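Long-range contacts in resiniferatoxin-binding, phosphotriesterase-related protein (PDB 3K2G), which probably acts as a zinc-dependent hydrolase of phosphoric esters, holding two metal ions in a TIM-barrel active site of the phosphotriesterase family: residues H233-H238 against G256-F261; E68-P73 against M266-A271. All coordinates share one frame; numbering follows the deposited sequence.

The two contacts illustrate the division of labour in a TIM barrel between the sheet and the loops that crown it. Contact 1 lies in the sheet, where strands 234-236 and 258-261, joined through helix 246-255, run side by side. Contact 2 belongs to the loops: residues 68-73, which carry on from helix 66-70, meet strand 269-270, the first strand to follow 258-261. Along the chain the order is 68-73, 233-238, 256-261, 266-271, so contact 1 is nested inside the loop that contact 2 closes. Their centres are 25 Å apart and their nearest atoms about 7 Å. Contact 1 supplies a zinc ligand, while contact 2 borders the ligand pocket and the subunit interface.

Contact 1 (H233-H238 against G256-F261). With ZN (zinc ion), chain J.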
loop_
_atom_site.group_PDB
_atom_site.type_symbol
_atom_site.label_atom_id
_atom_site.label_comp_id
_atom_site.label_asym_id
_atom_site.label_seq_id
_atom_site.Cartn_x
_atom_site.Cartn_y
_atom_site.Cartn_z
ATOM N N HIS B 233 26.720 13.785 11.951
ATOM C CA HIS B 233 26.896 13.353 13.329
ATOM C C HIS B 233 25.774 13.914 14.202
ATOM O O HIS B 233 25.965 14.237 15.382
ATOM C CB HIS B 233 28.281 13.766 13.829
ATOM C CG HIS B 233 29.392 13.048 13.129
ATOM N ND1 HIS B 233 29.764 11.762 13.452
ATOM C CD2 HIS B 233 30.135 13.394 12.048
ATOM C CE1 HIS B 233 30.684 11.343 12.599
ATOM N NE2 HIS B 233 30.926 12.315 11.736
ATOM N N THR B 234 24.603 14.037 13.579
ATOM C CA THR B 234 23.387 14.502 14.237
ATOM C C THR B 234 22.463 13.285 14.309
ATOM O O THR B 234 22.244 12.615 13.305
ATOM C CB THR B 234 22.682 15.610 13.427
ATOM O OG1 THR B 234 23.513 16.775 13.390
ATOM C CG2 THR B 234 21.338 15.966 14.060
ATOM N N VAL B 235 21.934 13.010 15.493
ATOM C CA VAL B 235 21.053 11.870 15.710
ATOM C C VAL B 235 19.627 12.341 15.967
ATOM O O VAL B 235 19.391 13.144 16.872
ATOM C CB VAL B 235 21.507 11.038 16.935
ATOM C CG1 VAL B 235 20.536 9.889 17.169
ATOM C CG2 VAL B 235 22.926 10.500 16.713
ATOM N N LEU B 236 18.686 11.849 15.164
ATOM C CA LEU B 236 17.281 12.201 15.324
ATOM C C LEU B 236 16.619 11.105 16.151
ATOM O O LEU B 236 16.498 9.968 15.689
ATOM C CB LEU B 236 16.594 12.295 13.960
ATOM C CG LEU B 236 17.119 13.369 13.007
ATOM C CD1 LEU B 236 16.469 13.197 11.644
ATOM C CD2 LEU B 236 16.823 14.750 13.569
ATOM N N CYS B 237 16.194 11.454 17.364
ATOM C CA CYS B 237 15.564 10.498 18.282
ATOM C C CYS B 237 14.097 10.203 18.026
ATOM O O CYS B 237 13.384 10.983 17.396
ATOM C CB CYS B 237 15.675 10.993 19.726
ATOM S SG CYS B 237 17.357 11.250 20.342
ATOM N N HIS B 238 13.660 9.060 18.543
ATOM C CA HIS B 238 12.261 8.646 18.462
ATOM C C HIS B 238 11.684 8.523 17.059
ATOM O O HIS B 238 10.625 9.072 16.752
ATOM C CB HIS B 238 11.427 9.612 19.302
ATOM C CG HIS B 238 12.055 9.936 20.624
ATOM N ND1 HIS B 238 12.671 8.979 21.402
ATOM C CD2 HIS B 238 12.174 11.106 21.298
ATOM C CE1 HIS B 238 13.144 9.545 22.500
ATOM N NE2 HIS B 238 12.856 10.835 22.460
ATOM N N GLY B 256 21.830 12.691 5.740
ATOM C CA GLY B 256 22.988 12.311 6.533
ATOM C C GLY B 256 22.785 12.035 8.017
ATOM O O GLY B 256 23.671 11.488 8.682
ATOM N N ALA B 257 21.619 12.393 8.541
ATOM C CA ALA B 257 21.339 12.199 9.955
ATOM C C ALA B 257 21.086 10.747 10.324
ATOM O O ALA B 257 20.617 9.954 9.512
ATOM C CB ALA B 257 20.140 13.051 10.369
ATOM N N PHE B 258 21.418 10.405 11.563
ATOM C CA PHE B 258 21.174 9.065 12.061
ATOM C C PHE B 258 19.690 9.023 12.416
ATOM O O PHE B 258 19.131 10.010 12.890
ATOM C CB PHE B 258 22.006 8.799 13.316
ATOM C CG PHE B 258 23.444 8.472 13.039
ATOM C CD1 PHE B 258 23.828 7.172 12.727
ATOM C CD2 PHE B 258 24.422 9.462 13.105
ATOM C CE1 PHE B 258 25.171 6.858 12.490
ATOM C CE2 PHE B 258 25.764 9.158 12.868
ATOM C CZ PHE B 258 26.141 7.854 12.560
ATOM N N LEU B 259 19.055 7.889 12.158
ATOM C CA LEU B 259 17.646 7.708 12.487
ATOM C C LEU B 259 17.653 6.772 13.684
ATOM O O LEU B 259 17.982 5.593 13.566
ATOM C CB LEU B 259 16.897 7.074 11.314
ATOM C CG LEU B 259 16.957 7.856 9.997
ATOM C CD1 LEU B 259 16.078 7.165 8.962
ATOM C CD2 LEU B 259 16.486 9.295 10.218
ATOM N N GLU B 260 17.305 7.303 14.845
ATOM C CA GLU B 260 17.334 6.490 16.046
ATOM C C GLU B 260 16.008 5.858 16.444
ATOM O O GLU B 260 15.067 6.546 16.835
ATOM C CB GLU B 260 17.882 7.321 17.209
ATOM C CG GLU B 260 18.170 6.514 18.458
ATOM C CD GLU B 260 18.899 7.329 19.512
ATOM O OE1 GLU B 260 18.254 8.133 20.221
ATOM O OE2 GLU B 260 20.129 7.171 19.616
ATOM N N PHE B 261 15.938 4.537 16.320
ATOM C CA PHE B 261 14.754 3.790 16.724
ATOM C C PHE B 261 15.046 3.381 18.167
ATOM O O PHE B 261 15.380 2.238 18.462
ATOM C CB PHE B 261 14.567 2.576 15.813
ATOM C CG PHE B 261 14.118 2.945 14.426
ATOM C CD1 PHE B 261 12.764 3.046 14.121
ATOM C CD2 PHE B 261 15.051 3.251 13.441
ATOM C CE1 PHE B 261 12.345 3.453 12.854
ATOM C CE2 PHE B 261 14.645 3.659 12.174
ATOM C CZ PHE B 261 13.290 3.758 11.877
HETATM ZN ZN ZN J . 13.189 12.168 24.302
HETATM O O HOH W 1 13.429 10.523 25.630
HETATM O O HOH W 2 11.051 11.392 25.096
#
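Val235 and Phe258 are partners in a parallel bridge held by two backbone hydrogen bonds. Phe258 N donates to Thr234 O at 2.9 Å, and Phe258 O accepts from Leu236 N at 3.0 Å. A third bond, from Glu260 N to Leu236 O at 2.9 Å, joins with the second to carry the pairing on to Leu236 and Leu259. On the face carrying Val235 and Phe258, Val235 CG2 rests 3.9 Å from Phe258 CB, while Thr234 O lies in the plane of the phenyl ring, at its edge. The other branch of the valine, CG1, is set opposite the backbone N (chi1 178°) and packs 3.7 Å from Glu260 CB. On the reverse face Leu236 and Leu259 run alongside each other, CD1 near CD2, and both meet Leu252 of helix 246-255. Ala257 CB adds to this apolar layer against Leu236 CD1.

The Glu260 chain stretches out from CG, and its carboxylate OE1 comes 3.2 Å from Cys237 SG and makes a weak hydrogen bond with His34 ND1. Cys237 CB in turn covers one face of the His238 ring. That ring binds zinc through NE2 at 2.3 Å, sharing the metal with two waters, His209 and Glu177. On the other ring nitrogen, ND1 is hydrogen-bonded to Asp262 OD1, so the rotation of the imidazole is fixed. A carboxylate hydrogen-bonded to a metal-bound imidazole would be expected to polarise the ring and strengthen its hold on the zinc.

Contact 2 (E68-P73 against M266-A271); sequences ELRQDP and MDFFYA
Phe269 CG stands anti to the backbone N (chi1 175°), which swings the phenyl edge onto Gln71 O, lying near the ring plane 3.5 Å from CD2. Asp72 takes a similar first torsion (chi1 -178°), and this lays its carboxylate beside Ala271, with OD1 3.3 Å from Ala271 CB. The polar ends of that carboxylate are engaged elsewhere, by a salt bridge to Arg53 and a hydrogen bond from Asn46. Farther along the contact, Pro73 packs against Phe268 and Tyr270: its CG touches Phe268 CB at 3.6 Å, and the Tyr270 and Pro73 side chains run across each other nearly perpendicularly, CE1 of the tyrosine 4.0 Å from CG of the proline. One hydrogen bond joins the backbones, from Phe269 N to Arg70 O at 3.1 Å, nearly straight and aimed at the end of the carbonyl. Next to it the carbonyl oxygens Gln71 O and Phe269 O come within 2.9 Å with no bond between them, an approach that should be electrostatically unfavourable.

The Arg70 guanidinium turns to another chain, where NH2 bonds Gly315 O of the second subunit. Tyr270 meets Phe74 and Phe306, two residues lining the pocket that holds the dithiol. Strands 269-270 and 275-276 form a short antiparallel pair within the beta-alpha loop between strand 258-261 and helix 280-292, at the C-terminal, metal-bearing end of the TIM barrel.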
loop_
_atom_site.group_PDB
_atom_site.type_symbol
_atom_site.label_atom_id
_atom_site.label_comp_id
_atom_site.label_asym_id
_atom_site.label_seq_id
_atom_site.Cartn_x
_atom_site.Cartn_y
_atom_site.Cartn_z
ATOM N N GLU B 68 -3.339 -1.364 33.452
ATOM C CA GLU B 68 -3.824 0.012 33.477
ATOM C C GLU B 68 -2.687 1.002 33.207
ATOM O O GLU B 68 -2.866 1.965 32.461
ATOM C CB GLU B 68 -4.481 0.338 34.828
ATOM C CG GLU B 68 -5.894 -0.221 35.028
ATOM C CD GLU B 68 -6.878 0.247 33.966
ATOM O OE1 GLU B 68 -6.914 1.456 33.662
ATOM O OE2 GLU B 68 -7.625 -0.598 33.439
ATOM N N LEU B 69 -1.520 0.764 33.806
ATOM C CA LEU B 69 -0.377 1.653 33.611
ATOM C C LEU B 69 0.061 1.710 32.155
ATOM O O LEU B 69 0.386 2.786 31.645
ATOM C CB LEU B 69 0.808 1.225 34.483
ATOM C CG LEU B 69 0.617 1.395 35.988
ATOM C CD1 LEU B 69 1.888 0.971 36.704
ATOM C CD2 LEU B 69 0.282 2.848 36.305
ATOM N N ARG B 70 0.063 0.561 31.482
ATOM C CA ARG B 70 0.460 0.520 30.078
ATOM C C ARG B 70 -0.442 1.386 29.182
ATOM O O ARG B 70 -0.040 1.777 28.083
ATOM C CB ARG B 70 0.469 -0.930 29.559
ATOM C CG ARG B 70 1.570 -1.812 30.164
ATOM C CD ARG B 70 1.697 -3.140 29.419
ATOM N NE ARG B 70 0.548 -4.029 29.600
ATOM C CZ ARG B 70 0.430 -4.922 30.581
ATOM N NH1 ARG B 70 1.391 -5.059 31.486
ATOM N NH2 ARG B 70 -0.651 -5.690 30.655
ATOM N N GLN B 71 -1.654 1.692 29.640
ATOM C CA GLN B 71 -2.567 2.511 28.838
ATOM C C GLN B 71 -2.429 4.005 29.151
ATOM O O GLN B 71 -3.045 4.840 28.492
ATOM C CB GLN B 71 -4.029 2.098 29.072
ATOM C CG GLN B 71 -4.295 0.600 29.088
ATOM C CD GLN B 71 -3.671 -0.127 27.918
ATOM O OE1 GLN B 71 -3.825 0.275 26.769
ATOM N NE2 GLN B 71 -2.970 -1.214 28.207
ATOM N N ASP B 72 -1.625 4.327 30.160
ATOM C CA ASP B 72 -1.409 5.713 30.582
ATOM C C ASP B 72 -0.269 5.742 31.616
ATOM O O ASP B 72 -0.493 5.951 32.812
ATOM C CB ASP B 72 -2.722 6.268 31.168
ATOM C CG ASP B 72 -2.616 7.725 31.603
ATOM O OD1 ASP B 72 -1.766 8.461 31.061
ATOM O OD2 ASP B 72 -3.403 8.136 32.480
ATOM N N PRO B 73 0.978 5.528 31.152
ATOM C CA PRO B 73 2.194 5.508 31.978
ATOM C C PRO B 73 2.373 6.715 32.891
ATOM O O PRO B 73 2.814 6.579 34.030
ATOM C CB PRO B 73 3.317 5.423 30.942
ATOM C CG PRO B 73 2.691 4.663 29.830
ATOM C CD PRO B 73 1.317 5.301 29.737
HETATM N N MSE B 266 8.990 -0.576 23.598
HETATM C CA MSE B 266 7.986 0.327 24.172
HETATM C C MSE B 266 6.682 0.215 23.406
HETATM O O MSE B 266 6.599 0.590 22.237
HETATM C CB MSE B 266 8.466 1.784 24.135
HETATM C CG MSE B 266 7.431 2.856 24.559
HETATM SE SE MSE B 266 8.288 4.570 24.574
HETATM C CE MSE B 266 7.022 5.791 23.662
ATOM N N ASP B 267 5.656 -0.288 24.080
ATOM C CA ASP B 267 4.360 -0.466 23.449
ATOM C C ASP B 267 3.225 0.203 24.215
ATOM O O ASP B 267 2.082 -0.252 24.150
ATOM C CB ASP B 267 4.076 -1.963 23.306
ATOM C CG ASP B 267 3.967 -2.669 24.649
ATOM O OD1 ASP B 267 4.636 -2.242 25.617
ATOM O OD2 ASP B 267 3.217 -3.666 24.733
ATOM N N PHE B 268 3.532 1.285 24.927
ATOM C CA PHE B 268 2.515 1.986 25.704
ATOM C C PHE B 268 1.626 2.885 24.854
ATOM O O PHE B 268 1.962 3.227 23.717
ATOM C CB PHE B 268 3.156 2.875 26.777
ATOM C CG PHE B 268 4.272 2.222 27.537
ATOM C CD1 PHE B 268 4.172 0.900 27.962
ATOM C CD2 PHE B 268 5.412 2.949 27.870
ATOM C CE1 PHE B 268 5.198 0.309 28.711
ATOM C CE2 PHE B 268 6.440 2.370 28.618
ATOM C CZ PHE B 268 6.332 1.051 29.039
ATOM N N PHE B 269 0.485 3.254 25.427
ATOM C CA PHE B 269 -0.438 4.187 24.800
ATOM C C PHE B 269 -0.365 5.409 25.709
ATOM O O PHE B 269 -0.642 5.312 26.904
ATOM C CB PHE B 269 -1.874 3.666 24.792
ATOM C CG PHE B 269 -2.866 4.663 24.252
ATOM C CD1 PHE B 269 -2.837 5.029 22.910
ATOM C CD2 PHE B 269 -3.789 5.279 25.096
ATOM C CE1 PHE B 269 -3.712 6.000 22.410
ATOM C CE2 PHE B 269 -4.668 6.249 24.610
ATOM C CZ PHE B 269 -4.628 6.612 23.263
ATOM N N TYR B 270 0.026 6.550 25.161
ATOM C CA TYR B 270 0.132 7.759 25.965
ATOM C C TYR B 270 -1.177 8.539 25.977
ATOM O O TYR B 270 -1.430 9.372 25.102
ATOM C CB TYR B 270 1.285 8.622 25.446
ATOM C CG TYR B 270 2.632 8.023 25.763
ATOM C CD1 TYR B 270 3.098 7.977 27.077
ATOM C CD2 TYR B 270 3.421 7.457 24.766
ATOM C CE1 TYR B 270 4.311 7.380 27.395
ATOM C CE2 TYR B 270 4.639 6.855 25.075
ATOM C CZ TYR B 270 5.077 6.819 26.394
ATOM O OH TYR B 270 6.268 6.217 26.729
ATOM N N ALA B 271 -2.002 8.254 26.983
ATOM C CA ALA B 271 -3.312 8.882 27.138
ATOM C C ALA B 271 -3.286 10.392 26.950
ATOM O O ALA B 271 -4.166 10.960 26.302
ATOM C CB ALA B 271 -3.889 8.540 28.507
#